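PDB 5N1P: peptidoglycan N-acetylglucosamine deacetylase from Bacillus cereus, which catalyses the zinc-dependent removal of acetyl groups from N-acetylglucosamine residues of peptidoglycan, releasing acetate. Local coordinates for residues H59-N64 / V75-E80; T96-G101 / F119-W124; I126-W131 / A143-N148; T151-P156 / K181-E186. All coordinates share one frame; numbering follows the deposited sequence.

How the contacts relate
Contacts 1 and 2 both touch the inhibitor at the zinc site, their centres about 11 Å apart. They touch each other directly: His59 ND1 lies 2.8 Å from Arg97 O, a probable hydrogen bond, and Tyr100 reaches the backbone of His63. Contact 1 supplies two zinc ligands, contact 2 the N-H that holds the hydroxamate and the aromatic side chains beside the naphthalene. Contact 3 follows contact 2 in the chain, centres about 19 Å apart, and brings Asp130 beside His163, the probable proton donor. Contact 4, about 32 Å from contact 1 between centres, lies away from the site but shares helix 138-152 with contact 3; just past its end Ile126 CD1 packs on Ala153 CA at 3.7 Å.

Contact 1: H59-N64 / V75-E80; sequences HSMTHN and VNEMKE. With ZN (zinc ion), chain F; 8GK (~{N}-oxidanylnaphthalene-1-carboxamide), chain E.
Glu77 lays its carboxylate against the backbone of Met61 and Thr62, reaching out from helix 74-89 with its chain extended beyond CG (chi2 -157°). OE1 takes two backbone N-H groups from the same face of its plane: Met61 N on the anti side at 2.8 Å, and Thr62 N from above the plane in a straighter bond (163°). OE2 uses its syn lone pair for Thr62 OG1, 2.7 Å away. Three bonds thus grip one carboxylate and fix its rotation. Ser60 OG accepts from His63 N, an ST motif, and donates to His59 O, tying the two histidines' backbones together. Alongside, Met78, bent at chi2, brings SD to 3.4 Å from Ser60 N, while its CE packs on His59 C. At the more open end Met61 and Glu80 cross at about a right angle, the thioether of Met61 lying against the Glu80 chain. CB of both histidines points away from the helix segment, and His59 NE2 and His63 NE2 each bind zinc at 2.1 Å, with Asp10, both hydroxamate oxygens and a water completing the shell. His59 ND1 is held by the carbonyl of Arg97. A helix carboxylate thereby shapes the loop behind the Asp-His-His metal triad characteristic of family 4 carbohydrate esterases.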
# COMPACT_ATOMS: atom_id res chain seq x y z
N HIS A 59 1.00 -4.33 -6.81
CA HIS A 59 -0.17 -3.51 -7.17
C HIS A 59 -0.51 -3.63 -8.66
O HIS A 59 -1.18 -2.77 -9.21
CB HIS A 59 0.07 -2.04 -6.81
CG HIS A 59 -1.17 -1.19 -6.79
ND1 HIS A 59 -2.36 -1.60 -6.23
CD2 HIS A 59 -1.37 0.09 -7.19
CE1 HIS A 59 -3.25 -0.62 -6.31
NE2 HIS A 59 -2.67 0.42 -6.89
N SER A 60 -0.03 -4.72 -9.28
CA SER A 60 -0.30 -5.16 -10.65
C SER A 60 0.68 -4.57 -11.67
O SER A 60 1.63 -3.86 -11.32
CB SER A 60 -1.74 -4.84 -11.09
OG SER A 60 -1.87 -3.52 -11.63
N MET A 61 0.48 -4.93 -12.94
CA MET A 61 1.33 -4.47 -14.04
C MET A 61 0.70 -3.30 -14.79
O MET A 61 1.36 -2.32 -15.11
CB MET A 61 1.57 -5.61 -15.04
CG MET A 61 2.36 -6.78 -14.50
SD MET A 61 4.03 -6.40 -13.90
CE MET A 61 4.79 -5.67 -15.33
N THR A 62 -0.59 -3.42 -15.07
CA THR A 62 -1.29 -2.47 -15.94
C THR A 62 -2.15 -1.48 -15.18
O THR A 62 -2.50 -0.42 -15.73
CB THR A 62 -2.19 -3.20 -16.95
OG1 THR A 62 -3.27 -3.84 -16.25
CG2 THR A 62 -1.39 -4.24 -17.71
N HIS A 63 -2.55 -1.83 -13.97
CA HIS A 63 -3.50 -1.02 -13.20
C HIS A 63 -4.76 -0.76 -14.03
O HIS A 63 -5.38 0.30 -13.92
CB HIS A 63 -2.85 0.30 -12.76
CG HIS A 63 -3.46 0.90 -11.52
ND1 HIS A 63 -4.68 1.54 -11.53
CD2 HIS A 63 -2.99 1.00 -10.26
CE1 HIS A 63 -4.95 1.98 -10.31
NE2 HIS A 63 -3.94 1.68 -9.52
N ASN A 64 -5.12 -1.74 -14.85
CA ASN A 64 -6.25 -1.60 -15.78
C ASN A 64 -7.44 -2.42 -15.28
O ASN A 64 -7.39 -3.64 -15.25
CB ASN A 64 -5.83 -2.06 -17.18
CG ASN A 64 -6.92 -1.87 -18.22
OD1 ASN A 64 -8.00 -2.46 -18.12
ND2 ASN A 64 -6.64 -1.05 -19.23
N VAL A 75 -4.60 -12.36 -11.19
CA VAL A 75 -3.57 -13.20 -10.60
C VAL A 75 -2.34 -13.27 -11.52
O VAL A 75 -1.21 -13.21 -11.04
CB VAL A 75 -4.09 -14.60 -10.27
CG1 VAL A 75 -2.96 -15.46 -9.70
CG2 VAL A 75 -5.23 -14.51 -9.27
N ASN A 76 -2.56 -13.34 -12.83
CA ASN A 76 -1.43 -13.34 -13.76
C ASN A 76 -0.57 -12.09 -13.59
O ASN A 76 0.67 -12.17 -13.55
CB ASN A 76 -1.92 -13.46 -15.21
CG ASN A 76 -2.54 -14.81 -15.50
OD1 ASN A 76 -2.21 -15.80 -14.86
ND2 ASN A 76 -3.45 -14.85 -16.48
N GLU A 77 -1.20 -10.92 -13.49
CA GLU A 77 -0.45 -9.68 -13.33
C GLU A 77 0.29 -9.64 -12.01
O GLU A 77 1.42 -9.16 -11.93
CB GLU A 77 -1.35 -8.46 -13.43
CG GLU A 77 -1.84 -8.21 -14.85
CD GLU A 77 -2.25 -6.76 -15.08
OE1 GLU A 77 -1.79 -5.88 -14.31
OE2 GLU A 77 -3.00 -6.49 -16.03
N MET A 78 -0.37 -10.10 -10.95
CA MET A 78 0.28 -10.06 -9.65
C MET A 78 1.50 -11.00 -9.62
O MET A 78 2.51 -10.66 -9.01
CB MET A 78 -0.70 -10.41 -8.53
CG MET A 78 -1.77 -9.33 -8.34
SD MET A 78 -1.07 -7.70 -8.01
CE MET A 78 -2.54 -6.72 -7.87
N LYS A 79 1.40 -12.15 -10.29
CA LYS A 79 2.50 -13.10 -10.38
C LYS A 79 3.66 -12.49 -11.18
O LYS A 79 4.82 -12.67 -10.82
CB LYS A 79 2.04 -14.42 -11.02
CG LYS A 79 2.99 -15.58 -10.73
CD LYS A 79 2.43 -16.91 -11.21
CE LYS A 79 3.46 -18.03 -11.08
NZ LYS A 79 2.94 -19.34 -11.57
N GLU A 80 3.35 -11.76 -12.24
CA GLU A 80 4.41 -11.15 -13.04
C GLU A 80 5.15 -10.09 -12.22
O GLU A 80 6.38 -10.00 -12.25
CB GLU A 80 3.84 -10.52 -14.32
CG GLU A 80 4.92 -9.91 -15.19
CD GLU A 80 4.39 -9.36 -16.51
OE1 GLU A 80 3.19 -9.56 -16.82
OE2 GLU A 80 5.18 -8.72 -17.22
ZN ZN F . -3.47 2.29 -7.53
C1 8GK E . -6.07 2.37 -5.99
C2 8GK E . -7.48 2.86 -5.95
C3 8GK E . -7.91 3.71 -6.95
C4 8GK E . -9.22 4.17 -6.95
C5 8GK E . -10.11 3.75 -5.96
C6 8GK E . -9.68 2.89 -4.96
C7 8GK E . -8.36 2.44 -4.96
C8 8GK E . -9.63 5.03 -7.96
C9 8GK E . -8.75 5.45 -8.95
C10 8GK E . -7.43 5.00 -8.94
C11 8GK E . -7.02 4.13 -7.94
O12 8GK E . -5.77 1.63 -6.90
N13 8GK E . -5.16 2.76 -5.09
O14 8GK E . -3.85 2.89 -5.53
O HOH W 1 -4.10 4.48 -7.84

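Contact 2: T96-G101 / F119-W124; sequences TRPPYG and FKVWDW. With 8GK (~{N}-oxidanylnaphthalene-1-carboxamide), chain E.
Bends at chi2 (77°) and chi3 curl the Arg97 chain back toward segment 119-124, while Trp124 CG lies between its backbone N and carbonyl carbon (chi1 52°), which brings the indole to Arg97. Arg97 NE donates to Trp122 O at 2.9 Å, within the guanidinium plane although above that of the carbonyl, and NH2 makes a weak bond to Asp123 O. Trp124 CE3 sits over one guanidinium face, near its rim, with the two planes 78° apart. These bonds probably help position Arg97, whose NH1 forms a salt bridge with Asp9, the probable proton acceptor. Upstream, Thr96 and Val121 pair as parallel strands: Trp122 N bonds to Thr96 O at 2.9 Å, and Lys120 O accepts from both Thr96 N and OG1. Pro98 CG packs on Val121 CG1 at 3.6 Å. Gly101 closes a type II turn begun at Pro98, its CA 3.6 Å from Trp124 CH2. Tyr100 N, within this turn, donates to the inhibitor O12 at 3.0 Å. Tyr100 CE1 and Trp124 CH2 approach the naphthalene, at 3.3 Å from C10 and C7 respectively. Together these groups line the inhibitor pocket, probably where substrate binds, in the NodB-homology deacetylase fold.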
# COMPACT_ATOMS: atom_id res chain seq x y z
N THR A 96 -1.01 -8.68 -2.10
CA THR A 96 -1.40 -7.83 -3.20
C THR A 96 -2.41 -6.79 -2.71
O THR A 96 -3.14 -7.02 -1.75
CB THR A 96 -2.04 -8.63 -4.35
OG1 THR A 96 -3.34 -9.11 -3.95
CG2 THR A 96 -1.17 -9.82 -4.71
N ARG A 97 -2.40 -5.64 -3.37
CA ARG A 97 -3.39 -4.58 -3.15
C ARG A 97 -4.10 -4.36 -4.48
O ARG A 97 -3.47 -4.02 -5.48
CB ARG A 97 -2.67 -3.32 -2.65
CG ARG A 97 -3.32 -1.96 -2.90
CD ARG A 97 -4.48 -1.64 -1.96
NE ARG A 97 -4.28 -1.80 -0.52
CZ ARG A 97 -3.71 -0.91 0.29
NH1 ARG A 97 -3.15 0.19 -0.19
NH2 ARG A 97 -3.65 -1.15 1.60
N PRO A 98 -5.42 -4.61 -4.52
CA PRO A 98 -6.10 -4.49 -5.82
C PRO A 98 -6.22 -3.05 -6.29
O PRO A 98 -6.69 -2.19 -5.54
CB PRO A 98 -7.51 -5.05 -5.56
CG PRO A 98 -7.43 -5.77 -4.25
CD PRO A 98 -6.31 -5.12 -3.46
N PRO A 99 -5.82 -2.78 -7.53
CA PRO A 99 -6.19 -1.48 -8.09
C PRO A 99 -7.71 -1.28 -8.01
O PRO A 99 -8.47 -2.19 -8.34
CB PRO A 99 -5.71 -1.58 -9.53
CG PRO A 99 -4.52 -2.49 -9.46
CD PRO A 99 -4.90 -3.52 -8.41
N TYR A 100 -8.13 -0.10 -7.55
CA TYR A 100 -9.54 0.27 -7.39
C TYR A 100 -10.23 -0.51 -6.26
O TYR A 100 -11.45 -0.41 -6.09
CB TYR A 100 -10.32 0.11 -8.71
CG TYR A 100 -9.59 0.78 -9.85
CD1 TYR A 100 -9.55 2.17 -9.95
CD2 TYR A 100 -8.89 0.03 -10.78
CE1 TYR A 100 -8.85 2.79 -10.98
CE2 TYR A 100 -8.19 0.64 -11.80
CZ TYR A 100 -8.17 2.01 -11.89
OH TYR A 100 -7.45 2.60 -12.91
N GLY A 101 -9.45 -1.24 -5.47
CA GLY A 101 -10.01 -2.03 -4.38
C GLY A 101 -10.63 -3.33 -4.87
O GLY A 101 -10.88 -3.48 -6.06
N PHE A 119 -1.60 -16.14 -2.89
CA PHE A 119 -1.60 -14.70 -2.64
C PHE A 119 -2.56 -14.31 -1.54
O PHE A 119 -3.52 -15.04 -1.25
CB PHE A 119 -1.97 -13.93 -3.92
CG PHE A 119 -0.97 -14.05 -5.00
CD1 PHE A 119 0.18 -13.27 -4.98
CD2 PHE A 119 -1.15 -14.94 -6.04
CE1 PHE A 119 1.13 -13.38 -5.98
CE2 PHE A 119 -0.20 -15.05 -7.04
CZ PHE A 119 0.94 -14.26 -7.00
N LYS A 120 -2.31 -13.16 -0.94
CA LYS A 120 -3.26 -12.50 -0.05
C LYS A 120 -3.68 -11.16 -0.67
O LYS A 120 -3.03 -10.66 -1.60
CB LYS A 120 -2.67 -12.27 1.35
CG LYS A 120 -2.23 -13.53 2.09
CD LYS A 120 -3.41 -14.42 2.45
CE LYS A 120 -2.94 -15.62 3.28
NZ LYS A 120 -4.05 -16.56 3.57
N VAL A 121 -4.76 -10.59 -0.14
CA VAL A 121 -5.30 -9.33 -0.64
C VAL A 121 -5.58 -8.40 0.52
O VAL A 121 -6.31 -8.76 1.45
CB VAL A 121 -6.63 -9.54 -1.42
CG1 VAL A 121 -7.33 -8.20 -1.64
CG2 VAL A 121 -6.39 -10.26 -2.73
N TRP A 122 -5.01 -7.19 0.47
CA TRP A 122 -5.36 -6.16 1.44
C TRP A 122 -6.00 -4.98 0.74
O TRP A 122 -5.42 -4.42 -0.21
CB TRP A 122 -4.14 -5.67 2.23
CG TRP A 122 -4.03 -6.25 3.61
CD1 TRP A 122 -4.62 -7.41 4.07
CD2 TRP A 122 -3.33 -5.68 4.72
NE1 TRP A 122 -4.29 -7.60 5.40
CE2 TRP A 122 -3.51 -6.54 5.82
CE3 TRP A 122 -2.56 -4.53 4.89
CZ2 TRP A 122 -2.97 -6.28 7.08
CZ3 TRP A 122 -2.01 -4.27 6.14
CH2 TRP A 122 -2.22 -5.15 7.21
N ASP A 123 -7.20 -4.61 1.20
CA ASP A 123 -7.77 -3.32 0.87
C ASP A 123 -7.31 -2.35 1.96
O ASP A 123 -6.13 -2.35 2.31
CB ASP A 123 -9.30 -3.41 0.75
CG ASP A 123 -9.75 -4.25 -0.44
OD1 ASP A 123 -9.34 -3.92 -1.57
OD2 ASP A 123 -10.50 -5.24 -0.26
N TRP A 124 -8.22 -1.55 2.51
CA TRP A 124 -7.80 -0.58 3.52
C TRP A 124 -8.96 -0.27 4.44
O TRP A 124 -10.09 -0.66 4.13
CB TRP A 124 -7.29 0.71 2.84
CG TRP A 124 -8.27 1.25 1.86
CD1 TRP A 124 -9.27 2.16 2.11
CD2 TRP A 124 -8.37 0.93 0.46
NE1 TRP A 124 -9.98 2.41 0.96
CE2 TRP A 124 -9.45 1.67 -0.07
CE3 TRP A 124 -7.65 0.07 -0.39
CZ2 TRP A 124 -9.83 1.59 -1.41
CZ3 TRP A 124 -8.03 -0.01 -1.72
CH2 TRP A 124 -9.11 0.76 -2.21
C1 8GK E . -6.07 2.37 -5.99
C2 8GK E . -7.48 2.86 -5.95
C3 8GK E . -7.91 3.71 -6.95
C4 8GK E . -9.22 4.17 -6.95
C5 8GK E . -10.11 3.75 -5.96
C6 8GK E . -9.68 2.89 -4.96
C7 8GK E . -8.36 2.44 -4.96
C8 8GK E . -9.63 5.03 -7.96
C9 8GK E . -8.75 5.45 -8.95
C10 8GK E . -7.43 5.00 -8.94
C11 8GK E . -7.02 4.13 -7.94
O12 8GK E . -5.77 1.63 -6.90
N13 8GK E . -5.16 2.76 -5.09
O14 8GK E . -3.85 2.89 -5.53

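Contact 3: I126-W131 / A143-N148; sequences IDSLDW and AQIAQN
Ile145 and Ser128 make the close-packed apolar part of this contact, with the CG2 branch of the isoleucine against Ser128 CB at 3.9 Å. Its other branch runs on to Asp130, where CD1 meets CB at 3.7 Å; CG1 anti to the carbonyl carbon (chi1 -68°) points that branch out from the helix toward Asp130. The buried Asp130 carboxylate bonds to His163 ND1 and Ser169 OG, and probably orients the presumed proton donor. Ser128 OG is likewise occupied, by Leu161 O. The polar side, where Asn148 and Leu129 are partly exposed, is held by one hydrogen bond across the contact. There Asn148 ND2 donates to Ser128 O at 3.1 Å and 168°, with the acceptor in its amide plane but the donor above that of the carbonyl. The same nitrogen also bonds to Tyr133 OH, its stronger partner. Leu129 crosses the amide at about a right angle and touches it through CB, 3.7 Å from ND2. An Asx turn, Leu129 N to Asp127 OD1, helps bend the chain here. The contact lies within the beta-alpha-beta unit of strand 126-127, helix 138-152 and strand 157-163: the strand bonds to 157-163, while Ile145 also packs against helix 167-182.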
# COMPACT_ATOMS: atom_id res chain seq x y z
N ILE A 126 -8.91 3.05 6.12
CA ILE A 126 -8.96 4.51 6.05
C ILE A 126 -8.46 4.98 4.70
O ILE A 126 -7.34 4.65 4.32
CB ILE A 126 -8.10 5.16 7.14
CG1 ILE A 126 -8.66 4.84 8.53
CG2 ILE A 126 -8.01 6.68 6.93
CD1 ILE A 126 -7.78 5.33 9.66
N ASP A 127 -9.29 5.71 3.98
CA ASP A 127 -8.90 6.32 2.71
C ASP A 127 -8.51 7.78 2.96
O ASP A 127 -9.33 8.57 3.42
CB ASP A 127 -10.04 6.20 1.71
CG ASP A 127 -9.76 6.88 0.38
OD1 ASP A 127 -8.64 7.40 0.16
OD2 ASP A 127 -10.68 6.87 -0.47
N SER A 128 -7.26 8.12 2.68
CA SER A 128 -6.76 9.47 2.94
C SER A 128 -7.37 10.52 2.01
O SER A 128 -7.23 11.72 2.26
CB SER A 128 -5.24 9.51 2.79
OG SER A 128 -4.88 9.34 1.43
N LEU A 129 -8.01 10.06 0.94
CA LEU A 129 -8.57 10.96 -0.08
C LEU A 129 -7.51 11.87 -0.69
O LEU A 129 -7.83 12.95 -1.18
CB LEU A 129 -9.70 11.81 0.51
CG LEU A 129 -10.90 11.01 1.04
CD1 LEU A 129 -11.89 11.95 1.73
CD2 LEU A 129 -11.57 10.25 -0.10
N ASP A 130 -6.26 11.42 -0.68
CA ASP A 130 -5.17 12.30 -1.10
C ASP A 130 -5.32 12.76 -2.55
O ASP A 130 -4.89 13.86 -2.90
CB ASP A 130 -3.80 11.62 -0.85
CG ASP A 130 -3.66 10.26 -1.53
OD1 ASP A 130 -4.65 9.69 -2.01
OD2 ASP A 130 -2.52 9.77 -1.53
N TRP A 131 -5.99 11.96 -3.38
CA TRP A 131 -6.24 12.33 -4.78
C TRP A 131 -7.13 13.56 -4.93
O TRP A 131 -7.10 14.23 -5.97
CB TRP A 131 -6.88 11.16 -5.53
CG TRP A 131 -8.25 10.79 -5.03
CD1 TRP A 131 -8.54 9.89 -4.05
CD2 TRP A 131 -9.51 11.28 -5.51
NE1 TRP A 131 -9.89 9.81 -3.87
CE2 TRP A 131 -10.51 10.65 -4.75
CE3 TRP A 131 -9.89 12.22 -6.48
CZ2 TRP A 131 -11.87 10.90 -4.95
CZ3 TRP A 131 -11.25 12.46 -6.69
CH2 TRP A 131 -12.22 11.80 -5.92
N ALA A 143 -1.98 19.09 5.10
CA ALA A 143 -2.67 19.29 6.36
C ALA A 143 -4.08 18.69 6.30
O ALA A 143 -4.55 18.07 7.26
CB ALA A 143 -2.73 20.77 6.72
N GLN A 144 -4.74 18.87 5.16
CA GLN A 144 -6.10 18.35 4.96
C GLN A 144 -6.10 16.83 4.88
O GLN A 144 -6.97 16.16 5.42
CB GLN A 144 -6.72 18.94 3.69
CG GLN A 144 -8.12 18.42 3.37
CD GLN A 144 -9.18 18.92 4.32
OE1 GLN A 144 -9.98 18.13 4.84
NE2 GLN A 144 -9.23 20.23 4.52
N ILE A 145 -5.11 16.28 4.20
CA ILE A 145 -4.95 14.83 4.14
C ILE A 145 -4.70 14.25 5.53
O ILE A 145 -5.29 13.23 5.91
CB ILE A 145 -3.81 14.46 3.19
CG1 ILE A 145 -4.22 14.81 1.76
CG2 ILE A 145 -3.47 12.97 3.29
CD1 ILE A 145 -3.06 14.81 0.78
N ALA A 146 -3.85 14.92 6.30
CA ALA A 146 -3.57 14.46 7.64
C ALA A 146 -4.85 14.44 8.48
O ALA A 146 -5.10 13.47 9.20
CB ALA A 146 -2.50 15.33 8.29
N GLN A 147 -5.68 15.48 8.38
CA GLN A 147 -6.90 15.46 9.18
C GLN A 147 -7.89 14.41 8.66
O GLN A 147 -8.67 13.87 9.44
CB GLN A 147 -7.57 16.85 9.23
CG GLN A 147 -8.04 17.41 7.91
CD GLN A 147 -9.17 18.41 8.08
OE1 GLN A 147 -9.98 18.29 8.99
NE2 GLN A 147 -9.20 19.42 7.23
N ASN A 148 -7.86 14.12 7.36
CA ASN A 148 -8.71 13.05 6.83
C ASN A 148 -8.37 11.73 7.49
O ASN A 148 -9.26 10.98 7.89
CB ASN A 148 -8.56 12.91 5.32
CG ASN A 148 -9.16 14.07 4.55
OD1 ASN A 148 -9.90 14.90 5.09
ND2 ASN A 148 -8.83 14.14 3.26

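Contact 4: T151-P156 / K181-E186; sequences TNATKP and KEKGYE
Tyr185 reaches across to Ala153 and Lys155 at the outer end of the parallel beta/alpha fold, where a Schellman motif closes helix 167-182 and the chain passes into strand 185-187. Gly184, with its positive phi, is the C-prime residue: its N bonds to Lys181 O, and Tyr185 N to Leu180 O. From here CB of Tyr185 points toward segment 151-156, and chi1 of -74° sets CG anti to the carbonyl carbon, carrying the ring to that segment. The Tyr185 side chain also packs on Leu180 and on Lys2 and Ala4 of strand 2-9. Farther out the two sides of the ring meet different groups. CE2 meets the methyl of Ala153 at 4.0 Å, an apolar touch, whereas CE1 lies 3.3 Å from Lys155 O. At the tip, OH donates to that same carbonyl at 2.7 Å, tilted 26° from its plane. The carbonyl oxygen sits at the ring's edge, near its plane. This bond pins a buried phenol to the linker between helix 138-152 and strand 157-163. Thr154 N comes near the hydroxyl too, but at a poor angle; it donates instead to Glu158, which also forms a salt bridge with Lys155. Lys183, more exposed than Tyr185, also reaches the linker. Its chain, bent at chi3 (63°), brings the ammonium to the last turn of helix 138-152, where Leu150 O accepts from it. The same NZ meets Ala153 O on a lone pair in the carbonyl plane, at 3.2 Å.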
# COMPACT_ATOMS: atom_id res chain seq x y z
N THR A 151 -8.82 11.72 11.89
CA THR A 151 -10.15 11.64 12.47
C THR A 151 -10.78 10.27 12.26
O THR A 151 -11.56 9.80 13.08
CB THR A 151 -11.07 12.73 11.89
OG1 THR A 151 -11.27 12.51 10.49
CG2 THR A 151 -10.46 14.11 12.10
N ASN A 152 -10.42 9.62 11.15
CA ASN A 152 -10.96 8.31 10.81
C ASN A 152 -10.29 7.17 11.59
O ASN A 152 -10.69 6.01 11.46
CB ASN A 152 -10.82 8.03 9.31
CG ASN A 152 -11.88 8.73 8.48
OD1 ASN A 152 -11.80 9.93 8.23
ND2 ASN A 152 -12.90 7.98 8.07
N ALA A 153 -9.27 7.50 12.38
CA ALA A 153 -8.52 6.48 13.11
C ALA A 153 -9.13 6.22 14.49
O ALA A 153 -8.97 7.03 15.40
CB ALA A 153 -7.07 6.90 13.25
N THR A 154 -9.80 5.09 14.63
CA THR A 154 -10.51 4.76 15.87
C THR A 154 -10.25 3.32 16.34
O THR A 154 -10.19 3.06 17.55
CB THR A 154 -12.02 4.95 15.70
OG1 THR A 154 -12.47 4.17 14.58
CG2 THR A 154 -12.34 6.40 15.44
N LYS A 155 -10.11 2.41 15.39
CA LYS A 155 -9.95 0.97 15.67
C LYS A 155 -8.53 0.61 16.10
O LYS A 155 -7.59 1.34 15.79
CB LYS A 155 -10.34 0.15 14.44
CG LYS A 155 -11.62 0.57 13.76
CD LYS A 155 -11.74 -0.06 12.39
CE LYS A 155 -12.64 0.77 11.49
NZ LYS A 155 -12.21 2.20 11.50
N PRO A 156 -8.37 -0.53 16.81
CA PRO A 156 -7.06 -1.01 17.23
C PRO A 156 -6.10 -1.22 16.06
O PRO A 156 -4.91 -0.94 16.19
CB PRO A 156 -7.37 -2.35 17.90
CG PRO A 156 -8.77 -2.21 18.37
CD PRO A 156 -9.46 -1.38 17.34
N LYS A 181 0.66 8.74 16.76
CA LYS A 181 1.50 8.37 17.91
C LYS A 181 0.88 8.89 19.20
O LYS A 181 0.92 8.22 20.23
CB LYS A 181 2.92 8.92 17.76
CG LYS A 181 3.78 8.17 16.75
CD LYS A 181 5.21 8.68 16.74
CE LYS A 181 6.04 7.97 15.67
NZ LYS A 181 7.46 8.42 15.66
N GLU A 182 0.31 10.09 19.11
CA GLU A 182 -0.34 10.72 20.25
C GLU A 182 -1.53 9.90 20.70
O GLU A 182 -1.88 9.89 21.88
CB GLU A 182 -0.76 12.14 19.90
CG GLU A 182 0.34 13.18 20.10
CD GLU A 182 0.11 14.45 19.31
OE1 GLU A 182 -0.99 14.60 18.73
OE2 GLU A 182 1.02 15.31 19.28
N LYS A 183 -2.15 9.19 19.76
CA LYS A 183 -3.32 8.38 20.07
C LYS A 183 -2.97 6.93 20.35
O LYS A 183 -3.84 6.07 20.38
CB LYS A 183 -4.34 8.47 18.95
CG LYS A 183 -4.63 9.89 18.55
CD LYS A 183 -5.33 9.93 17.22
CE LYS A 183 -6.69 9.26 17.28
NZ LYS A 183 -7.56 9.76 16.19
N GLY A 184 -1.68 6.69 20.55
CA GLY A 184 -1.22 5.40 21.02
C GLY A 184 -1.05 4.35 19.94
O GLY A 184 -0.97 3.16 20.24
N TYR A 185 -1.00 4.78 18.67
CA TYR A 185 -0.70 3.85 17.58
C TYR A 185 0.81 3.66 17.43
O TYR A 185 1.57 4.62 17.56
CB TYR A 185 -1.27 4.36 16.23
CG TYR A 185 -2.77 4.23 16.08
CD1 TYR A 185 -3.36 3.05 15.64
CD2 TYR A 185 -3.61 5.30 16.37
CE1 TYR A 185 -4.74 2.94 15.49
CE2 TYR A 185 -4.97 5.21 16.23
CZ TYR A 185 -5.54 4.03 15.80
OH TYR A 185 -6.91 3.95 15.67
N GLU A 186 1.23 2.43 17.18
CA GLU A 186 2.57 2.17 16.67
C GLU A 186 2.50 1.97 15.16
O GLU A 186 1.46 1.57 14.63
CB GLU A 186 3.19 0.95 17.35
CG GLU A 186 3.89 1.27 18.67
CD GLU A 186 3.91 0.10 19.64
OE1 GLU A 186 3.90 -1.06 19.18
OE2 GLU A 186 3.93 0.35 20.87